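Local coordinates for telomerase reverse transcriptase (Takifugu rubripes, PDB 4LMO), which adds simple sequence repeats to chromosome ends by copying a template in its own RNA component, this chain being the RNA-binding domain of the catalytic subunit, at residues Y123-V126 with R127-L131; G140-H143 with N144-Y148; L164-A167 with E168-K172. All coordinates share one frame; numbering follows the deposited sequence.

Interaction 1: residues Y123-V126 with R127-L131; sequences YLFV and RECLL
Within helix 119-133 of the telomerase RNA-binding domain, Tyr-123 and Arg-127 meet one turn apart through a CH-pi contact. Arg-127 CB lies over one face of the Tyr-123 ring, 4.2 Å from the centroid and only 16° off the ring normal. Farther along the arginine side chain, Arg-127 CD passes Tyr-123 OH at 3.4 Å, and the guanidinium stands almost perpendicular to the ring, at 89°. Water 1 lies in the ring plane, 2.7 Å from Tyr-123 OH, and also takes a weak bond from Arg-127 NH1. Because the arginine bends at chi3 (74°), its guanidinium swings to Glu-128, where NH2 forms a very short salt bridge with OE2, while Leu-124 CD2 lies over one guanidinium face, 3.7 Å from NH1. The regular i to i+4 backbone bonds, such as Glu-128 N to Leu-124 O at 2.9 Å, set this alpha-helical spacing. On the buried side Cys-129 makes a sulfur-aromatic contact: SG lies over the face of the Phe-125 ring, 3.8 Å from its centroid. Helix 191-220 receives Phe-125 at Cys-220 and Cys-129 at Leu-216; helix 142-158 receives Tyr-123 and Leu-130 at Phe-149.

Interaction 2: residues G140-H143 with N144-Y148; sequences GSEH and NRLLY
Ser-141 caps the start of helix 142-158 by accepting the backbone N-H of Asn-144 on its OG, at 3.1 Å. The geometry is that of an N-cap: chi1 of 63° sets OG between the serine's own backbone N and carbonyl carbon, from where it reaches into the first turn. The same hydroxyl is hydrogen-bonded to Asn-177 ND2, which ties the cap to a following loop. Just before it, Gly-140 has the positive phi of a residue leaving the preceding helix 136-139.

The close-packed side is formed by Ser-141, buried Asn-144 and His-143. Leu-147 lies alongside His-143, pointing the same way, and its CD1 comes 3.5 Å from His-143 NE2, meeting the imidazole obliquely.

Toward solvent, exposed Glu-142 runs beside Arg-145. Arg-145 NH2 donates to Glu-142 OE2 at 2.9 Å, keeping the acceptor near the guanidinium plane but approaching it 61° out of the carboxylate plane. The two flat groups are turned 75° apart and so do not lie flat against each other; Arg-145 NH1, also near the carboxylate, is less surely placed. Leu-146, also exposed, meets Glu-142 mainly at the carbonyl oxygen. An acidic side chain in the first turn would probably interact favourably with the helix dipole, while its salt bridge with Arg-145 would partly offset the local charge.

Interaction 3: residues L164-A167 with E168-K172; sequences LSVA and ELMWK
Between Ser-165 and Met-170 the backbone makes one short helical turn, recorded by two i to i+4 bonds. Leu-169 N donates to Ser-165 O at 2.9 Å, and Met-170 N to Val-166 O at 2.8 Å; their N-H...O angles are 142° and 144°. Ser-165, its backbone still extended, occupies the N-cap position, whereas Val-166 and Ala-167 already have helical angles. After the turn the chain opens out, and Trp-171 has an extended psi.

Ser-165 and Glu-168 meet on the exposed flank. The glutamate is extended beyond CG, and its carboxylate carbon CD lies 3.5 Å from Ser-165 CB, so the nearest side-chain approach is to the serine methylene. The serine hydroxyl, turned opposite its own backbone nitrogen, is carried alongside the glutamate chain, with Ser-165 OG 3.7 Å from Glu-168 CG. Val-166 and Met-170 run side by side in the same direction, bringing Val-166 CG1 to 4.0 Å from Met-170 CG. That methylene also rests 3.3 Å from Val-166 O, close to the carbonyl that accepts the methionine's own N-H. At the following step Trp-171 CB packs 3.4 Å from Ala-167 O, while the indole itself leads away from the turn.

Residues 171-172 fall in a region that, by similarity, interacts with the RNA template. Buried Leu-169 packs against Tyr-148 of helix 142-158 and Leu-209 of helix 191-220, where Thr-198 and Leu-205 receive Met-170; Arg-151 of helix 142-158 donates to Trp-171 O.

Overall arrangement
From the N terminus, interaction 1 occupies helix 119-133, interaction 2 opens helix 142-158 after the short helix 136-139, and interaction 3 forms the isolated turn at 166-169. The three follow in series without nesting or crossing; each is local, so none closes a long loop. Interactions 1 and 2 have centres 14 Å apart and touch where Leu-131 CD2 packs on Arg-145 NE at 3.9 Å. Interactions 2 and 3, centres 13 Å apart, meet more extensively, including Tyr-148 CE1 to Leu-169 CG at 3.7 Å. Interactions 1 and 3 remain about 10 Å apart at their nearest atoms, yet both pack against helix 191-220, which joins them.

Interaction 1: residues Y123-V126 with R127-L131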
ATOM      1  N   TYR A 123       7.624  -5.808  -7.369  1.00 28.73           N
ATOM      2  CA  TYR A 123       8.410  -5.665  -6.147  1.00 28.79           C
ATOM      3  C   TYR A 123       9.279  -4.401  -6.154  1.00 28.90           C
ATOM      4  O   TYR A 123       9.287  -3.655  -5.177  1.00 29.05           O
ATOM      5  CB  TYR A 123       9.268  -6.904  -5.865  1.00 29.07           C
ATOM      6  CG  TYR A 123      10.278  -6.667  -4.767  1.00 29.30           C
ATOM      7  CD1 TYR A 123       9.879  -6.587  -3.431  1.00 29.34           C
ATOM      8  CD2 TYR A 123      11.629  -6.489  -5.064  1.00 29.93           C
ATOM      9  CE1 TYR A 123      10.798  -6.351  -2.420  1.00 29.68           C
ATOM     10  CE2 TYR A 123      12.557  -6.250  -4.061  1.00 30.53           C
ATOM     11  CZ  TYR A 123      12.136  -6.181  -2.742  1.00 30.37           C
ATOM     12  OH  TYR A 123      13.055  -5.947  -1.745  1.00 30.82           O
ATOM     13  N   LEU A 124      10.015  -4.173  -7.241  1.00 28.59           N
ATOM     14  CA  LEU A 124      10.923  -3.026  -7.321  1.00 28.48           C
ATOM     15  C   LEU A 124      10.181  -1.702  -7.132  1.00 28.09           C
ATOM     16  O   LEU A 124      10.626  -0.839  -6.373  1.00 28.32           O
ATOM     17  CB  LEU A 124      11.712  -3.033  -8.636  1.00 28.80           C
ATOM     18  CG  LEU A 124      12.720  -4.167  -8.852  1.00 29.09           C
ATOM     19  CD1 LEU A 124      13.189  -4.196 -10.301  1.00 29.38           C
ATOM     20  CD2 LEU A 124      13.904  -4.064  -7.897  1.00 29.05           C
ATOM     21  N   PHE A 125       9.044  -1.558  -7.812  1.00 27.69           N
ATOM     22  CA  PHE A 125       8.166  -0.402  -7.634  1.00 27.65           C
ATOM     23  C   PHE A 125       7.708  -0.247  -6.183  1.00 27.39           C
ATOM     24  O   PHE A 125       7.845   0.824  -5.595  1.00 27.31           O
ATOM     25  CB  PHE A 125       6.948  -0.487  -8.559  1.00 26.95           C
ATOM     26  CG  PHE A 125       5.825   0.437  -8.167  1.00 26.62           C
ATOM     27  CD1 PHE A 125       5.960   1.818  -8.301  1.00 26.81           C
ATOM     28  CD2 PHE A 125       4.635  -0.072  -7.653  1.00 25.72           C
ATOM     29  CE1 PHE A 125       4.929   2.668  -7.932  1.00 26.85           C
ATOM     30  CE2 PHE A 125       3.601   0.773  -7.287  1.00 25.54           C
ATOM     31  CZ  PHE A 125       3.747   2.145  -7.431  1.00 26.22           C
ATOM     32  N   VAL A 126       7.165  -1.322  -5.620  1.00 27.61           N
ATOM     33  CA  VAL A 126       6.685  -1.322  -4.238  1.00 28.00           C
ATOM     34  C   VAL A 126       7.828  -1.070  -3.249  1.00 28.95           C
ATOM     35  O   VAL A 126       7.640  -0.394  -2.233  1.00 29.02           O
ATOM     36  CB  VAL A 126       5.906  -2.623  -3.922  1.00 27.49           C
ATOM     37  CG1 VAL A 126       6.101  -3.071  -2.479  1.00 27.62           C
ATOM     38  CG2 VAL A 126       4.430  -2.441  -4.245  1.00 26.75           C
ATOM     39  N   ARG A 127       9.010  -1.595  -3.572  1.00 29.99           N
ATOM     40  CA  ARG A 127      10.207  -1.405  -2.754  1.00 31.08           C
ATOM     41  C   ARG A 127      10.633   0.058  -2.721  1.00 31.72           C
ATOM     42  O   ARG A 127      10.959   0.587  -1.655  1.00 32.12           O
ATOM     43  CB  ARG A 127      11.361  -2.266  -3.274  1.00 31.64           C
ATOM     44  CG  ARG A 127      12.525  -2.396  -2.305  1.00 32.50           C
ATOM     45  CD  ARG A 127      13.790  -2.851  -3.008  1.00 33.45           C
ATOM     46  NE  ARG A 127      14.379  -1.783  -3.815  1.00 34.98           N
ATOM     47  CZ  ARG A 127      15.358  -1.958  -4.701  1.00 35.71           C
ATOM     48  NH1 ARG A 127      15.872  -3.165  -4.913  1.00 36.03           N
ATOM     49  NH2 ARG A 127      15.824  -0.921  -5.380  1.00 35.98           N
ATOM     50  N   GLU A 128      10.633   0.701  -3.889  1.00 32.34           N
ATOM     51  CA  GLU A 128      10.995   2.115  -4.002  1.00 33.35           C
ATOM     52  C   GLU A 128       9.986   3.015  -3.295  1.00 33.02           C
ATOM     53  O   GLU A 128      10.356   4.046  -2.730  1.00 34.13           O
ATOM     54  CB  GLU A 128      11.146   2.538  -5.469  1.00 34.61           C
ATOM     55  CG  GLU A 128      12.334   1.920  -6.201  1.00 35.41           C
ATOM     56  CD  GLU A 128      13.652   2.090  -5.465  1.00 36.44           C
ATOM     57  OE1 GLU A 128      13.933   3.197  -4.960  1.00 37.62           O
ATOM     58  OE2 GLU A 128      14.417   1.108  -5.391  1.00 36.87           O
ATOM     59  N   CYS A 129       8.715   2.618  -3.338  1.00 31.94           N
ATOM     60  CA  CYS A 129       7.657   3.320  -2.622  1.00 31.35           C
ATOM     61  C   CYS A 129       7.863   3.261  -1.108  1.00 31.06           C
ATOM     62  O   CYS A 129       7.701   4.270  -0.422  1.00 31.08           O
ATOM     63  CB  CYS A 129       6.286   2.755  -2.996  1.00 31.18           C
ATOM     64  SG  CYS A 129       5.758   3.157  -4.675  1.00 32.07           S
ATOM     65  N   LEU A 130       8.228   2.084  -0.598  1.00 30.41           N
ATOM     66  CA  LEU A 130       8.511   1.908   0.830  1.00 30.65           C
ATOM     67  C   LEU A 130       9.665   2.795   1.300  1.00 31.69           C
ATOM     68  O   LEU A 130       9.610   3.365   2.391  1.00 32.31           O
ATOM     69  CB  LEU A 130       8.802   0.439   1.160  1.00 30.22           C
ATOM     70  CG  LEU A 130       7.627  -0.544   1.128  1.00 29.53           C
ATOM     71  CD1 LEU A 130       8.127  -1.968   0.962  1.00 29.55           C
ATOM     72  CD2 LEU A 130       6.751  -0.416   2.368  1.00 29.29           C
ATOM     73  N   LEU A 131      10.696   2.912   0.465  1.00 32.08           N
ATOM     74  CA  LEU A 131      11.863   3.741   0.767  1.00 32.49           C
ATOM     75  C   LEU A 131      11.567   5.240   0.727  1.00 32.95           C
ATOM     76  O   LEU A 131      12.128   6.006   1.510  1.00 33.33           O
ATOM     77  CB  LEU A 131      13.019   3.410  -0.185  1.00 32.63           C
ATOM     78  CG  LEU A 131      13.812   2.117   0.042  1.00 32.53           C
ATOM     79  CD1 LEU A 131      14.750   1.858  -1.128  1.00 32.50           C
ATOM     80  CD2 LEU A 131      14.592   2.161   1.351  1.00 32.67           C
TER
HETATM   81  O   HOH W   1      15.636  -5.494  -2.577  1.00 36.20           O

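Interaction 2: residues G140-H143 with N144-Y148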
ATOM      1  N   GLY A 140      12.922   0.819  12.755  1.00 37.87           N
ATOM      2  CA  GLY A 140      13.622   0.454  13.986  1.00 39.04           C
ATOM      3  C   GLY A 140      15.104   0.218  13.762  1.00 40.10           C
ATOM      4  O   GLY A 140      15.936   0.703  14.529  1.00 40.76           O
ATOM      5  N   SER A 141      15.424  -0.534  12.709  1.00 40.54           N
ATOM      6  CA  SER A 141      16.805  -0.835  12.334  1.00 41.73           C
ATOM      7  C   SER A 141      16.926  -1.205  10.859  1.00 42.22           C
ATOM      8  O   SER A 141      15.928  -1.503  10.197  1.00 41.45           O
ATOM      9  CB  SER A 141      17.362  -1.975  13.191  1.00 42.30           C
ATOM     10  OG  SER A 141      16.632  -3.175  12.983  1.00 42.33           O
ATOM     11  N   GLU A 142      18.160  -1.188  10.360  1.00 44.07           N
ATOM     12  CA  GLU A 142      18.473  -1.606   8.997  1.00 44.86           C
ATOM     13  C   GLU A 142      18.179  -3.096   8.821  1.00 43.93           C
ATOM     14  O   GLU A 142      17.730  -3.531   7.760  1.00 43.95           O
ATOM     15  CB  GLU A 142      19.941  -1.301   8.683  1.00 47.29           C
ATOM     16  CG  GLU A 142      20.297  -1.292   7.202  1.00 49.17           C
ATOM     17  CD  GLU A 142      19.832  -0.043   6.466  1.00 50.32           C
ATOM     18  OE1 GLU A 142      19.287   0.889   7.102  1.00 50.33           O
ATOM     19  OE2 GLU A 142      20.006   0.006   5.229  1.00 51.56           O
ATOM     20  N   HIS A 143      18.431  -3.862   9.878  1.00 43.39           N
ATOM     21  CA  HIS A 143      18.090  -5.281   9.937  1.00 42.83           C
ATOM     22  C   HIS A 143      16.609  -5.522   9.752  1.00 41.54           C
ATOM     23  O   HIS A 143      16.213  -6.418   9.006  1.00 41.75           O
ATOM     24  CB  HIS A 143      18.591  -5.869  11.255  1.00 43.54           C
ATOM     25  CG  HIS A 143      18.008  -7.219  11.591  1.00 44.25           C
ATOM     26  ND1 HIS A 143      16.981  -7.367  12.447  1.00 44.27           N
ATOM     27  CD2 HIS A 143      18.350  -8.498  11.160  1.00 45.25           C
ATOM     28  CE1 HIS A 143      16.677  -8.673  12.560  1.00 44.75           C
ATOM     29  NE2 HIS A 143      17.515  -9.365  11.770  1.00 45.76           N
ATOM     30  N   ASN A 144      15.780  -4.716  10.415  1.00 40.09           N
ATOM     31  CA  ASN A 144      14.323  -4.855  10.327  1.00 38.62           C
ATOM     32  C   ASN A 144      13.729  -4.460   8.969  1.00 37.84           C
ATOM     33  O   ASN A 144      12.774  -5.083   8.507  1.00 36.65           O
ATOM     34  CB  ASN A 144      13.629  -4.086  11.462  1.00 37.35           C
ATOM     35  CG  ASN A 144      13.668  -4.829  12.792  1.00 37.47           C
ATOM     36  OD1 ASN A 144      13.187  -4.325  13.805  1.00 36.84           O
ATOM     37  ND2 ASN A 144      14.234  -6.029  12.793  1.00 37.86           N
ATOM     38  N   ARG A 145      14.291  -3.430   8.337  1.00 37.96           N
ATOM     39  CA  ARG A 145      13.829  -3.015   7.011  1.00 37.64           C
ATOM     40  C   ARG A 145      14.137  -4.084   5.961  1.00 37.34           C
ATOM     41  O   ARG A 145      13.308  -4.364   5.093  1.00 36.85           O
ATOM     42  CB  ARG A 145      14.443  -1.672   6.599  1.00 38.59           C
ATOM     43  CG  ARG A 145      13.710  -1.010   5.440  1.00 39.00           C
ATOM     44  CD  ARG A 145      14.524   0.076   4.758  1.00 40.83           C
ATOM     45  NE  ARG A 145      15.614  -0.482   3.959  1.00 42.67           N
ATOM     46  CZ  ARG A 145      16.904  -0.306   4.223  1.00 44.19           C
ATOM     47  NH1 ARG A 145      17.274   0.434   5.260  1.00 45.05           N
ATOM     48  NH2 ARG A 145      17.826  -0.856   3.444  1.00 44.90           N
ATOM     49  N   LEU A 146      15.325  -4.679   6.053  1.00 37.48           N
ATOM     50  CA  LEU A 146      15.772  -5.685   5.091  1.00 37.53           C
ATOM     51  C   LEU A 146      15.014  -7.007   5.212  1.00 37.29           C
ATOM     52  O   LEU A 146      14.679  -7.621   4.198  1.00 37.22           O
ATOM     53  CB  LEU A 146      17.283  -5.920   5.204  1.00 38.20           C
ATOM     54  CG  LEU A 146      18.211  -4.825   4.663  1.00 38.63           C
ATOM     55  CD1 LEU A 146      19.646  -5.070   5.108  1.00 38.98           C
ATOM     56  CD2 LEU A 146      18.128  -4.712   3.144  1.00 38.12           C
ATOM     57  N   LEU A 147      14.747  -7.439   6.443  1.00 37.22           N
ATOM     58  CA  LEU A 147      13.919  -8.624   6.678  1.00 37.30           C
ATOM     59  C   LEU A 147      12.516  -8.445   6.107  1.00 36.24           C
ATOM     60  O   LEU A 147      11.949  -9.376   5.526  1.00 35.27           O
ATOM     61  CB  LEU A 147      13.821  -8.952   8.171  1.00 37.99           C
ATOM     62  CG  LEU A 147      14.708 -10.072   8.718  1.00 39.62           C
ATOM     63  CD1 LEU A 147      14.457 -10.244  10.206  1.00 40.04           C
ATOM     64  CD2 LEU A 147      14.466 -11.385   7.986  1.00 39.54           C
ATOM     65  N   TYR A 148      11.971  -7.244   6.276  1.00 34.86           N
ATOM     66  CA  TYR A 148      10.625  -6.948   5.819  1.00 33.80           C
ATOM     67  C   TYR A 148      10.559  -6.863   4.296  1.00 33.81           C
ATOM     68  O   TYR A 148       9.597  -7.335   3.691  1.00 33.60           O
ATOM     69  CB  TYR A 148      10.101  -5.664   6.461  1.00 32.83           C
ATOM     70  CG  TYR A 148       8.619  -5.468   6.258  1.00 31.89           C
ATOM     71  CD1 TYR A 148       7.693  -6.083   7.102  1.00 31.48           C
ATOM     72  CD2 TYR A 148       8.139  -4.684   5.209  1.00 31.52           C
ATOM     73  CE1 TYR A 148       6.330  -5.911   6.913  1.00 31.16           C
ATOM     74  CE2 TYR A 148       6.778  -4.506   5.012  1.00 31.25           C
ATOM     75  CZ  TYR A 148       5.881  -5.122   5.865  1.00 30.91           C
ATOM     76  OH  TYR A 148       4.534  -4.948   5.668  1.00 30.61           O
TER

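Interaction 3: residues L164-A167 with E168-K172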
ATOM      1  N   LEU A 164      -1.473 -14.334   3.606  1.00 52.45           N
ATOM      2  CA  LEU A 164      -0.619 -13.504   4.449  1.00 48.62           C
ATOM      3  C   LEU A 164      -0.553 -14.079   5.864  1.00 47.08           C
ATOM      4  O   LEU A 164      -1.563 -14.535   6.402  1.00 46.25           O
ATOM      5  CB  LEU A 164      -1.207 -12.088   4.484  1.00 47.00           C
ATOM      6  CG  LEU A 164      -0.447 -10.865   5.004  1.00 47.12           C
ATOM      7  CD1 LEU A 164      -1.026  -9.613   4.364  1.00 46.59           C
ATOM      8  CD2 LEU A 164      -0.482 -10.750   6.523  1.00 47.25           C
ATOM      9  N   SER A 165       0.637 -14.067   6.457  1.00 44.89           N
ATOM     10  CA  SER A 165       0.796 -14.497   7.844  1.00 42.48           C
ATOM     11  C   SER A 165       1.591 -13.489   8.661  1.00 40.46           C
ATOM     12  O   SER A 165       2.709 -13.119   8.295  1.00 40.00           O
ATOM     13  CB  SER A 165       1.452 -15.874   7.925  1.00 43.32           C
ATOM     14  OG  SER A 165       1.609 -16.266   9.278  1.00 44.53           O
ATOM     15  N   VAL A 166       1.005 -13.059   9.773  1.00 38.54           N
ATOM     16  CA  VAL A 166       1.638 -12.111  10.684  1.00 37.20           C
ATOM     17  C   VAL A 166       2.868 -12.744  11.343  1.00 37.12           C
ATOM     18  O   VAL A 166       3.910 -12.099  11.470  1.00 36.47           O
ATOM     19  CB  VAL A 166       0.629 -11.586  11.739  1.00 36.43           C
ATOM     20  CG1 VAL A 166       1.308 -10.696  12.773  1.00 35.65           C
ATOM     21  CG2 VAL A 166      -0.499 -10.828  11.054  1.00 35.45           C
ATOM     22  N   ALA A 167       2.740 -14.012  11.733  1.00 37.48           N
ATOM     23  CA  ALA A 167       3.830 -14.773  12.348  1.00 37.62           C
ATOM     24  C   ALA A 167       5.044 -14.901  11.427  1.00 37.77           C
ATOM     25  O   ALA A 167       6.186 -14.863  11.885  1.00 37.57           O
ATOM     26  CB  ALA A 167       3.336 -16.150  12.769  1.00 38.57           C
ATOM     27  N   GLU A 168       4.783 -15.059  10.131  1.00 38.23           N
ATOM     28  CA  GLU A 168       5.834 -15.127   9.120  1.00 38.99           C
ATOM     29  C   GLU A 168       6.409 -13.742   8.844  1.00 38.38           C
ATOM     30  O   GLU A 168       7.604 -13.596   8.582  1.00 38.59           O
ATOM     31  CB  GLU A 168       5.294 -15.731   7.823  1.00 39.82           C
ATOM     32  CG  GLU A 168       4.942 -17.211   7.916  1.00 42.31           C
ATOM     33  CD  GLU A 168       4.167 -17.716   6.708  1.00 43.31           C
ATOM     34  OE1 GLU A 168       4.071 -16.983   5.697  1.00 42.41           O
ATOM     35  OE2 GLU A 168       3.649 -18.851   6.770  1.00 44.69           O
ATOM     36  N   LEU A 169       5.550 -12.732   8.915  1.00 37.88           N
ATOM     37  CA  LEU A 169       5.943 -11.349   8.673  1.00 37.48           C
ATOM     38  C   LEU A 169       6.852 -10.819   9.784  1.00 37.58           C
ATOM     39  O   LEU A 169       7.802 -10.080   9.519  1.00 37.98           O
ATOM     40  CB  LEU A 169       4.695 -10.471   8.536  1.00 36.74           C
ATOM     41  CG  LEU A 169       4.782  -9.183   7.714  1.00 37.22           C
ATOM     42  CD1 LEU A 169       5.164  -9.469   6.268  1.00 36.89           C
ATOM     43  CD2 LEU A 169       3.463  -8.422   7.781  1.00 36.87           C
ATOM     44  N   MET A 170       6.562 -11.220  11.020  1.00 37.82           N
ATOM     45  CA  MET A 170       7.261 -10.720  12.206  1.00 38.23           C
ATOM     46  C   MET A 170       8.477 -11.565  12.592  1.00 38.45           C
ATOM     47  O   MET A 170       9.229 -11.194  13.495  1.00 38.28           O
ATOM     48  CB  MET A 170       6.304 -10.663  13.401  1.00 39.02           C
ATOM     49  CG  MET A 170       5.178  -9.645  13.290  1.00 39.13           C
ATOM     50  SD  MET A 170       5.655  -7.980  13.792  1.00 40.45           S
ATOM     51  CE  MET A 170       6.140  -8.234  15.499  1.00 40.03           C
ATOM     52  N   TRP A 171       8.660 -12.697  11.918  1.00 38.35           N
ATOM     53  CA  TRP A 171       9.690 -13.661  12.299  1.00 38.83           C
ATOM     54  C   TRP A 171      11.076 -13.087  12.254  1.00 38.61           C
ATOM     55  O   TRP A 171      11.541 -12.633  11.205  1.00 38.24           O
ATOM     56  CB  TRP A 171       9.598 -14.928  11.456  1.00 39.45           C
ATOM     57  CG  TRP A 171      10.474 -16.052  11.960  1.00 40.92           C
ATOM     58  CD1 TRP A 171      10.659 -16.459  13.280  1.00 41.75           C
ATOM     59  CD2 TRP A 171      11.303 -16.969  11.161  1.00 41.86           C
ATOM     60  NE1 TRP A 171      11.525 -17.521  13.350  1.00 43.19           N
ATOM     61  CE2 TRP A 171      11.946 -17.880  12.118  1.00 43.04           C
ATOM     62  CE3 TRP A 171      11.566 -17.122   9.802  1.00 41.74           C
ATOM     63  CZ2 TRP A 171      12.811 -18.887  11.710  1.00 44.03           C
ATOM     64  CZ3 TRP A 171      12.442 -18.142   9.403  1.00 42.84           C
ATOM     65  CH2 TRP A 171      13.048 -19.001  10.336  1.00 43.92           C
ATOM     66  N   LYS A 172      11.731 -13.102  13.416  1.00 38.72           N
ATOM     67  CA  LYS A 172      13.095 -12.586  13.604  1.00 39.74           C
ATOM     68  C   LYS A 172      13.212 -11.062  13.528  1.00 38.76           C
ATOM     69  O   LYS A 172      14.322 -10.528  13.534  1.00 39.66           O
ATOM     70  CB  LYS A 172      14.102 -13.258  12.656  1.00 40.64           C
ATOM     71  CG  LYS A 172      14.465 -14.685  13.032  1.00 42.11           C
ATOM     72  CD  LYS A 172      15.475 -15.281  12.058  1.00 43.23           C
ATOM     73  CE  LYS A 172      14.848 -15.584  10.706  1.00 43.12           C
ATOM     74  NZ  LYS A 172      15.816 -16.237   9.783  1.00 44.54           N
TER